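Local coordinates for protein aminodeoxyfutalosine deaminase (Deinococcus radiodurans, PDB 2IMR) that catalyses the zinc-dependent deamination of aminodeoxyfutalosine to futalosine, a step in menaquinone biosynthesis, and deaminates several adenosine derivatives less well, at residues A[314-319]-A[343-348]; A[386-391]-A[412-417]; A[157-162]-A[206-211]; A[66-71]-A[77-82]; A[194-199]-A[227-232]. One frame throughout, in Å; residues are numbered along the deposited sequence.

Contact 1 (A[314-319]-A[343-348])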
# COMPACT_ATOMS: atom_id res chain seq x y z
N ARG A 314 -16.05 11.45 2.07
CA ARG A 314 -16.71 10.20 1.71
C ARG A 314 -15.88 9.00 2.17
O ARG A 314 -16.42 8.00 2.65
CB ARG A 314 -16.93 10.12 0.19
CG ARG A 314 -17.91 11.16 -0.35
CD ARG A 314 -17.99 11.10 -1.88
NE ARG A 314 -18.96 12.05 -2.43
CZ ARG A 314 -20.27 11.84 -2.49
NH1 ARG A 314 -20.80 10.71 -2.03
NH2 ARG A 314 -21.06 12.76 -3.02
N VAL A 315 -14.56 9.10 2.01
CA VAL A 315 -13.66 8.03 2.42
C VAL A 315 -13.70 7.83 3.93
O VAL A 315 -13.75 6.70 4.42
CB VAL A 315 -12.20 8.36 1.99
CG1 VAL A 315 -11.23 7.35 2.59
CG2 VAL A 315 -12.11 8.34 0.47
N ALA A 316 -13.68 8.94 4.66
CA ALA A 316 -13.73 8.90 6.12
C ALA A 316 -15.03 8.26 6.61
O ALA A 316 -15.01 7.43 7.52
CB ALA A 316 -13.59 10.31 6.67
N ARG A 317 -16.14 8.65 6.01
CA ARG A 317 -17.45 8.12 6.38
C ARG A 317 -17.54 6.61 6.18
O ARG A 317 -18.11 5.89 7.00
CB ARG A 317 -18.55 8.80 5.54
CG ARG A 317 -19.93 8.20 5.71
CD ARG A 317 -20.99 9.00 4.96
NE ARG A 317 -20.74 9.08 3.53
CZ ARG A 317 -21.55 9.69 2.67
NH1 ARG A 317 -22.66 10.27 3.11
NH2 ARG A 317 -21.26 9.74 1.38
N ALA A 318 -16.97 6.14 5.07
CA ALA A 318 -16.99 4.72 4.75
C ALA A 318 -16.05 3.88 5.62
O ALA A 318 -16.22 2.67 5.74
CB ALA A 318 -16.64 4.52 3.28
N GLY A 319 -15.07 4.53 6.22
CA GLY A 319 -14.13 3.81 7.06
C GLY A 319 -13.06 3.09 6.25
O GLY A 319 -12.51 2.07 6.70
N ALA A 343 -5.12 12.84 7.40
CA ALA A 343 -4.88 12.65 8.83
C ALA A 343 -5.92 13.44 9.63
O ALA A 343 -6.50 12.93 10.58
CB ALA A 343 -3.48 13.12 9.18
N ALA A 344 -6.14 14.69 9.23
CA ALA A 344 -7.11 15.54 9.90
C ALA A 344 -8.52 14.95 9.82
O ALA A 344 -9.31 15.10 10.75
CB ALA A 344 -7.09 16.94 9.28
N ALA A 345 -8.82 14.26 8.72
CA ALA A 345 -10.13 13.65 8.54
C ALA A 345 -10.25 12.33 9.30
O ALA A 345 -11.33 11.73 9.36
CB ALA A 345 -10.41 13.42 7.05
N GLY A 346 -9.14 11.89 9.88
CA GLY A 346 -9.15 10.66 10.66
C GLY A 346 -9.09 9.38 9.85
O GLY A 346 -9.48 8.32 10.34
N VAL A 347 -8.59 9.47 8.62
CA VAL A 347 -8.48 8.31 7.75
C VAL A 347 -7.18 7.57 8.05
O VAL A 347 -6.12 8.19 8.16
CB VAL A 347 -8.50 8.75 6.27
CG1 VAL A 347 -8.36 7.53 5.37
CG2 VAL A 347 -9.79 9.50 5.97
N GLU A 348 -7.26 6.25 8.19
CA GLU A 348 -6.10 5.42 8.46
C GLU A 348 -5.21 5.39 7.22
O GLU A 348 -5.66 5.04 6.13
CB GLU A 348 -6.54 3.99 8.81
CG GLU A 348 -5.40 3.01 9.08
CD GLU A 348 -4.61 3.35 10.33
OE1 GLU A 348 -3.95 4.41 10.35
OE2 GLU A 348 -4.64 2.54 11.28

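Contact 2 (A[386-391]-A[412-417])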
# COMPACT_ATOMS: atom_id res chain seq x y z
N ALA A 386 2.32 4.91 10.80
CA ALA A 386 1.68 4.50 9.56
C ALA A 386 2.44 3.35 8.91
O ALA A 386 1.85 2.36 8.49
CB ALA A 386 1.59 5.68 8.59
N ALA A 387 3.76 3.49 8.84
CA ALA A 387 4.60 2.47 8.22
C ALA A 387 4.44 1.11 8.88
O ALA A 387 4.40 0.08 8.21
CB ALA A 387 6.07 2.90 8.27
N VAL A 388 4.33 1.11 10.21
CA VAL A 388 4.21 -0.13 10.95
C VAL A 388 2.78 -0.56 11.27
O VAL A 388 2.30 -1.58 10.76
CB VAL A 388 5.01 -0.06 12.27
CG1 VAL A 388 4.89 -1.37 13.03
CG2 VAL A 388 6.47 0.25 11.97
N LYS A 389 2.09 0.21 12.11
CA LYS A 389 0.73 -0.14 12.49
C LYS A 389 -0.28 0.04 11.36
O LYS A 389 -1.13 -0.81 11.14
CB LYS A 389 0.28 0.67 13.71
CG LYS A 389 -1.10 0.28 14.23
CD LYS A 389 -1.15 -1.19 14.63
CE LYS A 389 -2.53 -1.59 15.15
NZ LYS A 389 -2.57 -3.00 15.64
N GLY A 390 -0.18 1.17 10.66
CA GLY A 390 -1.10 1.42 9.56
C GLY A 390 -1.08 0.27 8.57
O GLY A 390 -2.13 -0.25 8.19
N GLY A 391 0.12 -0.13 8.15
CA GLY A 391 0.25 -1.22 7.19
C GLY A 391 -0.25 -2.55 7.71
O GLY A 391 -0.88 -3.31 6.97
N PHE A 412 15.00 -3.88 14.90
CA PHE A 412 14.23 -2.74 15.41
C PHE A 412 14.98 -1.44 15.20
O PHE A 412 14.41 -0.36 15.29
CB PHE A 412 13.95 -2.91 16.90
CG PHE A 412 13.11 -4.11 17.24
CD1 PHE A 412 13.16 -4.68 18.50
CD2 PHE A 412 12.24 -4.65 16.29
CE1 PHE A 412 12.37 -5.78 18.83
CE2 PHE A 412 11.45 -5.75 16.61
CZ PHE A 412 11.51 -6.32 17.88
N ARG A 413 16.28 -1.55 14.95
CA ARG A 413 17.12 -0.38 14.75
C ARG A 413 17.25 -0.15 13.23
O ARG A 413 18.14 -0.70 12.58
CB ARG A 413 18.48 -0.65 15.40
CG ARG A 413 19.37 0.55 15.56
CD ARG A 413 20.47 0.24 16.60
NE ARG A 413 21.52 1.24 16.56
CZ ARG A 413 22.53 1.31 17.42
NH1 ARG A 413 22.64 0.42 18.40
NH2 ARG A 413 23.43 2.27 17.29
N TRP A 414 16.36 0.66 12.68
CA TRP A 414 16.34 0.93 11.24
C TRP A 414 17.64 1.39 10.60
O TRP A 414 17.89 1.09 9.43
CB TRP A 414 15.23 1.94 10.93
CG TRP A 414 13.84 1.39 11.12
CD1 TRP A 414 13.48 0.28 11.83
CD2 TRP A 414 12.62 1.95 10.61
NE1 TRP A 414 12.12 0.11 11.80
CE2 TRP A 414 11.56 1.12 11.06
CE3 TRP A 414 12.32 3.06 9.82
CZ2 TRP A 414 10.22 1.39 10.75
CZ3 TRP A 414 10.98 3.33 9.51
CH2 TRP A 414 9.95 2.49 9.98
N GLU A 415 18.48 2.12 11.33
CA GLU A 415 19.73 2.61 10.76
C GLU A 415 20.68 1.48 10.35
O GLU A 415 21.66 1.72 9.63
CB GLU A 415 20.46 3.53 11.75
CG GLU A 415 21.10 2.79 12.92
CD GLU A 415 22.13 3.63 13.66
OE1 GLU A 415 22.73 4.53 13.04
OE2 GLU A 415 22.35 3.35 14.85
N LEU A 416 20.40 0.26 10.79
CA LEU A 416 21.26 -0.89 10.48
C LEU A 416 20.68 -1.82 9.40
O LEU A 416 21.24 -2.90 9.14
CB LEU A 416 21.51 -1.71 11.75
CG LEU A 416 21.96 -0.95 13.00
CD1 LEU A 416 22.06 -1.91 14.18
CD2 LEU A 416 23.29 -0.28 12.74
N SER A 417 19.59 -1.39 8.78
CA SER A 417 18.92 -2.19 7.76
C SER A 417 19.80 -2.53 6.56
O SER A 417 20.47 -1.66 6.00
CB SER A 417 17.66 -1.46 7.28
OG SER A 417 16.94 -2.26 6.35

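Contact 3 (A[157-162]-A[206-211])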
# COMPACT_ATOMS: atom_id res chain seq x y z
N GLU A 157 0.05 -18.16 -11.90
CA GLU A 157 1.18 -19.00 -11.50
C GLU A 157 2.02 -18.33 -10.42
O GLU A 157 2.66 -19.00 -9.61
CB GLU A 157 2.04 -19.37 -12.71
CG GLU A 157 1.47 -20.53 -13.50
CD GLU A 157 2.38 -21.00 -14.62
OE1 GLU A 157 3.60 -21.14 -14.39
OE2 GLU A 157 1.87 -21.24 -15.73
N VAL A 158 2.02 -17.00 -10.41
CA VAL A 158 2.76 -16.26 -9.40
C VAL A 158 2.00 -16.43 -8.08
O VAL A 158 2.62 -16.65 -7.04
CB VAL A 158 2.88 -14.77 -9.77
CG1 VAL A 158 3.29 -13.94 -8.55
CG2 VAL A 158 3.91 -14.61 -10.87
N MET A 159 0.68 -16.34 -8.13
CA MET A 159 -0.11 -16.51 -6.91
C MET A 159 0.16 -17.91 -6.35
O MET A 159 0.33 -18.07 -5.14
CB MET A 159 -1.61 -16.37 -7.19
CG MET A 159 -2.48 -16.50 -5.94
SD MET A 159 -2.25 -15.16 -4.74
CE MET A 159 -3.46 -13.94 -5.35
N ASP A 160 0.20 -18.91 -7.22
CA ASP A 160 0.47 -20.28 -6.77
C ASP A 160 1.78 -20.32 -5.99
O ASP A 160 1.86 -20.91 -4.90
CB ASP A 160 0.57 -21.25 -7.95
CG ASP A 160 -0.77 -21.49 -8.64
OD1 ASP A 160 -1.82 -21.40 -7.98
OD2 ASP A 160 -0.75 -21.78 -9.86
N ALA A 161 2.81 -19.70 -6.54
CA ALA A 161 4.13 -19.68 -5.91
C ALA A 161 4.20 -18.88 -4.62
O ALA A 161 4.72 -19.37 -3.61
CB ALA A 161 5.16 -19.15 -6.90
N LEU A 162 3.68 -17.66 -4.63
CA LEU A 162 3.74 -16.81 -3.44
C LEU A 162 2.89 -17.33 -2.29
O LEU A 162 3.27 -17.23 -1.12
CB LEU A 162 3.32 -15.38 -3.79
CG LEU A 162 4.19 -14.70 -4.86
CD1 LEU A 162 3.71 -13.27 -5.07
CD2 LEU A 162 5.65 -14.71 -4.41
N LEU A 206 -0.96 -15.29 5.94
CA LEU A 206 -0.87 -14.95 4.52
C LEU A 206 -2.23 -15.23 3.91
O LEU A 206 -2.55 -16.38 3.59
CB LEU A 206 0.21 -15.79 3.84
CG LEU A 206 0.59 -15.40 2.41
CD1 LEU A 206 1.11 -13.97 2.38
CD2 LEU A 206 1.65 -16.37 1.89
N ARG A 207 -3.03 -14.19 3.74
CA ARG A 207 -4.38 -14.34 3.21
C ARG A 207 -4.57 -13.87 1.78
O ARG A 207 -3.80 -13.07 1.24
CB ARG A 207 -5.36 -13.59 4.11
CG ARG A 207 -5.08 -12.12 4.18
CD ARG A 207 -6.03 -11.38 5.10
NE ARG A 207 -5.80 -9.95 5.00
CZ ARG A 207 -6.46 -9.03 5.70
NH1 ARG A 207 -7.39 -9.39 6.57
NH2 ARG A 207 -6.18 -7.74 5.51
N LEU A 208 -5.64 -14.38 1.16
CA LEU A 208 -5.98 -14.04 -0.21
C LEU A 208 -6.85 -12.79 -0.25
O LEU A 208 -7.72 -12.61 0.60
CB LEU A 208 -6.73 -15.21 -0.86
CG LEU A 208 -7.24 -14.98 -2.28
CD1 LEU A 208 -6.05 -14.82 -3.23
CD2 LEU A 208 -8.10 -16.16 -2.70
N GLY A 209 -6.60 -11.94 -1.24
CA GLY A 209 -7.37 -10.72 -1.37
C GLY A 209 -7.79 -10.51 -2.81
O GLY A 209 -7.50 -11.34 -3.68
N LEU A 210 -8.46 -9.40 -3.08
CA LEU A 210 -8.92 -9.10 -4.42
C LEU A 210 -8.59 -7.67 -4.78
O LEU A 210 -8.69 -6.77 -3.95
CB LEU A 210 -10.43 -9.33 -4.50
CG LEU A 210 -11.12 -9.38 -5.86
CD1 LEU A 210 -10.47 -10.44 -6.75
CD2 LEU A 210 -12.60 -9.70 -5.64
N SER A 211 -8.20 -7.44 -6.02
CA SER A 211 -7.86 -6.09 -6.41
C SER A 211 -8.40 -5.62 -7.75
O SER A 211 -7.81 -5.89 -8.79
CB SER A 211 -6.34 -5.90 -6.42
OG SER A 211 -6.02 -4.60 -6.89

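Contact 4 (A[66-71]-A[77-82])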
# COMPACT_ATOMS: atom_id res chain seq x y z
N VAL A 66 15.00 -6.21 26.36
CA VAL A 66 14.52 -4.85 26.56
C VAL A 66 14.12 -4.65 28.02
O VAL A 66 13.31 -5.40 28.55
CB VAL A 66 13.29 -4.55 25.66
CG1 VAL A 66 12.79 -3.14 25.93
CG2 VAL A 66 13.66 -4.71 24.19
N ALA A 67 14.68 -3.63 28.66
CA ALA A 67 14.35 -3.36 30.05
C ALA A 67 13.15 -2.43 30.10
O ALA A 67 12.25 -2.59 30.92
CB ALA A 67 15.54 -2.73 30.76
N ALA A 68 13.16 -1.44 29.21
CA ALA A 68 12.08 -0.47 29.15
C ALA A 68 12.15 0.28 27.83
O ALA A 68 13.21 0.36 27.20
CB ALA A 68 12.20 0.51 30.31
N ALA A 69 11.01 0.83 27.42
CA ALA A 69 10.94 1.59 26.18
C ALA A 69 9.95 2.72 26.37
O ALA A 69 8.81 2.51 26.77
CB ALA A 69 10.50 0.68 25.04
N GLY A 70 10.41 3.94 26.09
CA GLY A 70 9.56 5.11 26.23
C GLY A 70 10.36 6.37 25.98
O GLY A 70 11.28 6.38 25.17
N HIS A 71 10.01 7.44 26.69
CA HIS A 71 10.72 8.69 26.53
C HIS A 71 12.10 8.55 27.17
O HIS A 71 12.22 7.99 28.26
CB HIS A 71 9.96 9.84 27.19
CG HIS A 71 10.56 11.19 26.93
ND1 HIS A 71 10.06 12.05 25.98
CD2 HIS A 71 11.66 11.78 27.44
CE1 HIS A 71 10.83 13.12 25.90
NE2 HIS A 71 11.81 12.98 26.78
N ARG A 77 16.71 8.99 33.91
CA ARG A 77 16.38 9.18 35.31
C ARG A 77 16.17 7.85 36.01
O ARG A 77 16.40 7.73 37.21
CB ARG A 77 15.13 10.06 35.45
N GLN A 78 15.74 6.84 35.25
CA GLN A 78 15.50 5.51 35.81
C GLN A 78 16.77 4.67 35.79
O GLN A 78 16.92 3.75 36.60
CB GLN A 78 14.40 4.80 35.02
CG GLN A 78 13.08 5.54 35.01
CD GLN A 78 12.08 4.92 34.05
OE1 GLN A 78 11.67 3.77 34.22
NE2 GLN A 78 11.69 5.68 33.03
N TYR A 79 17.67 4.98 34.86
CA TYR A 79 18.93 4.25 34.73
C TYR A 79 20.07 5.27 34.58
O TYR A 79 20.56 5.50 33.48
CB TYR A 79 18.90 3.33 33.51
CG TYR A 79 17.74 2.36 33.48
CD1 TYR A 79 16.49 2.76 33.01
CD2 TYR A 79 17.89 1.06 33.94
CE1 TYR A 79 15.41 1.87 33.01
CE2 TYR A 79 16.82 0.16 33.95
CZ TYR A 79 15.59 0.57 33.48
OH TYR A 79 14.54 -0.32 33.47
N PRO A 80 20.51 5.87 35.69
CA PRO A 80 21.59 6.87 35.67
C PRO A 80 22.98 6.32 35.33
O PRO A 80 23.85 7.08 34.90
CB PRO A 80 21.54 7.46 37.08
CG PRO A 80 21.10 6.29 37.91
CD PRO A 80 19.99 5.71 37.06
N HIS A 81 23.18 5.02 35.52
CA HIS A 81 24.48 4.43 35.22
C HIS A 81 24.53 3.81 33.82
O HIS A 81 25.58 3.35 33.38
CB HIS A 81 24.82 3.37 36.28
CG HIS A 81 25.07 3.95 37.64
ND1 HIS A 81 24.16 4.75 38.28
CD2 HIS A 81 26.14 3.86 38.46
CE1 HIS A 81 24.65 5.13 39.45
NE2 HIS A 81 25.85 4.60 39.58
N ALA A 82 23.40 3.81 33.13
CA ALA A 82 23.32 3.25 31.79
C ALA A 82 24.10 4.11 30.80
O ALA A 82 23.93 5.33 30.75
CB ALA A 82 21.87 3.13 31.36

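Contact 5 (A[194-199]-A[227-232])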
# COMPACT_ATOMS: atom_id res chain seq x y z
N HIS A 194 -10.77 -19.06 -9.56
CA HIS A 194 -9.39 -19.01 -9.07
C HIS A 194 -9.37 -18.73 -7.57
O HIS A 194 -8.66 -19.39 -6.80
CB HIS A 194 -8.61 -17.90 -9.79
CG HIS A 194 -8.12 -18.28 -11.15
ND1 HIS A 194 -7.08 -19.16 -11.35
CD2 HIS A 194 -8.51 -17.88 -12.38
CE1 HIS A 194 -6.85 -19.29 -12.64
NE2 HIS A 194 -7.70 -18.52 -13.29
N LEU A 195 -10.14 -17.72 -7.16
CA LEU A 195 -10.22 -17.33 -5.76
C LEU A 195 -10.69 -18.46 -4.85
O LEU A 195 -10.13 -18.67 -3.77
CB LEU A 195 -11.15 -16.12 -5.61
CG LEU A 195 -10.62 -14.85 -6.29
CD1 LEU A 195 -11.69 -13.77 -6.29
CD2 LEU A 195 -9.38 -14.37 -5.57
N GLU A 196 -11.72 -19.19 -5.28
CA GLU A 196 -12.24 -20.29 -4.48
C GLU A 196 -11.18 -21.37 -4.31
O GLU A 196 -11.07 -21.99 -3.25
CB GLU A 196 -13.49 -20.89 -5.14
CG GLU A 196 -14.62 -19.88 -5.31
CD GLU A 196 -15.88 -20.50 -5.87
OE1 GLU A 196 -15.79 -21.28 -6.85
OE2 GLU A 196 -16.97 -20.21 -5.33
N ARG A 197 -10.39 -21.59 -5.36
CA ARG A 197 -9.34 -22.59 -5.33
C ARG A 197 -8.25 -22.17 -4.34
O ARG A 197 -7.84 -22.95 -3.48
CB ARG A 197 -8.74 -22.75 -6.73
CG ARG A 197 -7.88 -23.99 -6.91
CD ARG A 197 -7.16 -23.99 -8.26
NE ARG A 197 -6.10 -22.98 -8.29
CZ ARG A 197 -5.16 -22.91 -9.24
NH1 ARG A 197 -5.14 -23.78 -10.23
NH2 ARG A 197 -4.23 -21.96 -9.18
N TRP A 198 -7.79 -20.93 -4.45
CA TRP A 198 -6.73 -20.42 -3.58
C TRP A 198 -7.15 -20.26 -2.13
O TRP A 198 -6.33 -20.41 -1.22
CB TRP A 198 -6.20 -19.09 -4.11
CG TRP A 198 -5.44 -19.20 -5.40
CD1 TRP A 198 -4.56 -20.19 -5.75
CD2 TRP A 198 -5.47 -18.28 -6.50
NE1 TRP A 198 -4.04 -19.94 -6.99
CE2 TRP A 198 -4.58 -18.78 -7.48
CE3 TRP A 198 -6.16 -17.09 -6.76
CZ2 TRP A 198 -4.35 -18.12 -8.70
CZ3 TRP A 198 -5.94 -16.43 -7.97
CH2 TRP A 198 -5.04 -16.96 -8.93
N ARG A 199 -8.43 -19.94 -1.90
CA ARG A 199 -8.93 -19.74 -0.54
C ARG A 199 -8.69 -20.97 0.33
O ARG A 199 -8.57 -20.86 1.55
CB ARG A 199 -10.42 -19.38 -0.57
CG ARG A 199 -10.92 -18.71 0.71
CD ARG A 199 -10.19 -17.39 0.94
NE ARG A 199 -10.59 -16.70 2.16
CZ ARG A 199 -11.82 -16.26 2.42
NH1 ARG A 199 -12.80 -16.44 1.54
NH2 ARG A 199 -12.07 -15.62 3.55
N SER A 227 -16.66 -6.31 -5.51
CA SER A 227 -16.74 -5.79 -4.14
C SER A 227 -17.78 -6.54 -3.31
O SER A 227 -17.54 -6.83 -2.14
CB SER A 227 -17.00 -4.28 -4.13
OG SER A 227 -18.16 -3.91 -4.86
N ASP A 228 -18.92 -6.85 -3.91
CA ASP A 228 -19.97 -7.58 -3.19
C ASP A 228 -19.46 -8.97 -2.82
O ASP A 228 -19.66 -9.44 -1.70
CB ASP A 228 -21.23 -7.72 -4.04
CG ASP A 228 -22.01 -6.42 -4.18
OD1 ASP A 228 -21.66 -5.44 -3.49
OD2 ASP A 228 -22.98 -6.39 -4.97
N TYR A 229 -18.80 -9.63 -3.77
CA TYR A 229 -18.26 -10.96 -3.53
C TYR A 229 -17.26 -10.93 -2.38
O TYR A 229 -17.37 -11.70 -1.43
CB TYR A 229 -17.56 -11.49 -4.79
CG TYR A 229 -16.97 -12.87 -4.61
CD1 TYR A 229 -17.78 -14.00 -4.53
CD2 TYR A 229 -15.58 -13.05 -4.51
CE1 TYR A 229 -17.24 -15.27 -4.35
CE2 TYR A 229 -15.03 -14.32 -4.33
CZ TYR A 229 -15.87 -15.42 -4.25
OH TYR A 229 -15.32 -16.67 -4.08
N ALA A 230 -16.30 -10.01 -2.45
CA ALA A 230 -15.28 -9.89 -1.41
C ALA A 230 -15.87 -9.56 -0.05
O ALA A 230 -15.48 -10.12 0.97
CB ALA A 230 -14.25 -8.83 -1.81
N ALA A 231 -16.82 -8.62 -0.03
CA ALA A 231 -17.47 -8.22 1.21
C ALA A 231 -18.17 -9.42 1.84
O ALA A 231 -18.07 -9.65 3.04
CB ALA A 231 -18.47 -7.11 0.93
N GLY A 232 -18.86 -10.19 1.00
CA GLY A 232 -19.57 -11.35 1.49
C GLY A 232 -18.68 -12.50 1.94
O GLY A 232 -19.01 -13.21 2.89

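Contact 1 (A[314-319]-A[343-348])
Val-315, on the inner side of helix 309-318, makes the first touch with 343-348: its CG1 lies 4.0 Å from CG1 of Val-347, and the two side chains cross at about a right angle. With CG1 anti to the backbone N (chi1 172°), this branch is the one that reaches across. Val-315 also packs on Val-286 of helix 285-292. One residue on, Ala-316 brings the backbones together, its CA only 5.5 Å from that of Val-347, a spacing that suits a single methyl. That CB sits 3.9 Å from Val-347 CG2 and 3.8 Å from the carbonyl O of Ala-345. Thus the two branches of Val-347 are divided between successive residues of the helix. The segment then stops at Gly-319, whose positive phi ends the helix, much as Gly-346 ends helix 339-344 in a Schellman motif, with its N bonded to Ala-343 O at 2.9 Å. Both helices lie outside the barrel, one on each side of strand 322-324 in chain order, and Glu-348 pairs through its backbone with Val-322. No hydrogen bond joins the two segments, so they meet by van der Waals contact of methyls, one of them also against a carbonyl oxygen.

Contact 2 (A[386-391]-A[412-417])
The six-membered edge of the Trp-414 indole abuts helix 380-395, joining the C-terminal part of the chain to the last long helix of an amidohydrolase TIM barrel. Val-388 CG2 approaches CZ2 at 4.1 Å, and Ala-387 CB approaches CH2 of the same Trp-414 ring at 4.3 Å. Both methyls lie near the indole plane, at its rim, so this is edge packing and not stacking; small aliphatic side chains suit such a meeting because they let the wide ring come up to the helix. With CG beside the backbone N (chi1 -69°), Trp-414 directs its six-membered ring at the helix. In the next shell, Val-368 of helix 365-374 touches both Ala-387 and Trp-414, and Arg-365 makes a cation-pi contact with the indole. The helix itself is irregular here: a wider pi-type turn spans 386-390, and Gly-391 N bonds to Ala-386 O at 3.1 Å, five residues back. Gly-390, with no side chain, lets Ala-386 O lie close to its CA. Arg-413, just before the 3-10 segment 414-416, grips Glu-415 side-on, with NE (2.8 Å) and NH2 both on OE2 in the guanidinium plane. Trp-414 NE1 donates a hydrogen bond to the carbonyl O of Ala-92.

Contact 3 (A[157-162]-A[206-211])
Met-159 lies over one face of the Trp-198 indole while its CE reaches on to Leu-208. Its CG stands 3.5 Å from Trp-198 CE2; on the opposite face His-194 O sits 3.1 Å above the ring plane, displaced toward the rim, and Leu-208 touches the same indole. The central touch is methyl to methyl: Met-159 CE lies 3.5 Å from Leu-208 CD1, closer than carbons usually pack, while Met-159 SD stands 4.1 Å from that same CD1. The two side chains cross at about a right angle. Methionine suits the place because its unbranched thioether can bend: CG starts anti to the backbone N, and then chi2 (67°) and chi3 (88°) fold the chain so that CE is turned to the strand, although the CA–CB bond itself does not aim there. Leucines at 206 and 208 put branched apolar ends against the helix, Leu-208 CD1 on Met-159 and Leu-206 CD2 on Leu-162 O at 3.5 Å, and no hydrogen bond links the two segments. In the barrel, helix 156-163 follows strand 149-153 and leads on to strand 170-176, which pairs with strand 206-212. Met-159 also rests on Val-153, and its side chain is about 8 Å from that of Glu-175, predicted to bind substrate. Helix 184-199 packs alongside, with Leu-195 and Trp-198 on Leu-208.

Contact 4 (A[66-71]-A[77-82])
A classic beta bulge turns two consecutive methyls, those of Ala-67 and Ala-68, toward the same tyrosine, Tyr-79. Successive residues of a regular strand point to opposite sides, but at this bulge in strand 65-70 both alanines face Val-60 of the neighbouring strand 57-62. Ala-67 has the near-helical backbone angles (-89/-41) expected at such a bulge. Tyr-79 OH lies 3.8 Å from Ala-67 CB and 4.0 Å from Ala-68 CB. The rest of the ring end joins in, with Tyr-79 CZ 4.3 Å from Ala-67 CB and Tyr-79 CE1 4.4 Å from Ala-68 CB; the methyls come to the ring obliquely. Alanine fits because these short methyls allow the phenol end to come up to the strand. Tyr-79 is the residue at which the chain leaves helix 72-78, and chi1 near -55° places CG beside the backbone N, turning the ring toward strand 65-70, which precedes the helix. The Tyr-79 side chain also touches Val-60 and Pro-38. A type I turn from Tyr-79 to Ala-82 follows, with Pro-80 at a position whose phi suits proline, and leads into strand 83-86. Strands 65-70 and 83-86 run parallel at the two edges of a four-stranded sheet, joined by a beta-alpha-beta crossover. With Tyr-79, just past the helix, packed against the bulged edge strand, this unit belongs to the small beta domain that accompanies the barrel in many amidohydrolases.

Contact 5 (A[194-199]-A[227-232])
Tyr-229 reaches from helix 220-233 to Leu-195 and Glu-196 of helix 184-199, and its side chain spans most of the gap between them. The bond from CA to CB already points to the neighbouring helix; chi1 of 180° puts CG beside the carbonyl carbon, and the ring extends from there to helix 184-199. Halfway along, CE2 meets Leu-195 CD1 at 3.9 Å; the methyl comes in obliquely, and the two side chains slide past each other in opposite directions. Leucine suits this inner place, for it also packs on Leu-208 and Leu-210 of strand 206-212. That strand lies between the two helices in the chain, so the contact joins successive helices of the outer layer of the TIM barrel. At the tip, Tyr-229 OH rests 3.5 Å from Glu-196 CG, having passed Leu-195. Glutamate suits this partly exposed place because its methylene part does the packing: chi1 of -60° lays CG against the phenol oxygen, while Glu-196 OE2 stays 4.1 Å from Tyr-229 OH, too far for a hydrogen bond. Carboxylate and ring planes stand 58° apart, and the side chains cross at about a right angle. The tyrosine ring also makes an edge-to-face contact with Phe-188, about two turns earlier on helix 184-199.

In the fold
Along the chain, contact 4 comes first; contacts 3 and 5 then interlock, before contact 1 and finally contact 2. Contacts 3 and 5, centres about 12 Å apart, interleave helices 156-163 and 184-199, strand 206-212 and helix 220-233, and Asp-160 of contact 3 forms a salt bridge with Arg-197 of contact 5. Contact 1 joins the ends of helices 309-318 and 339-344 in the later half of the barrel, its centre about 28 Å from that of contact 3, and touches contact 2 where Glu-348 packs on Gly-390. Four contacts thus hold the zinc-binding barrel together or join the C-terminal part to it; contact 4, its centre about 22 Å from that of contact 2, lies in the small beta domain, away from the zinc site.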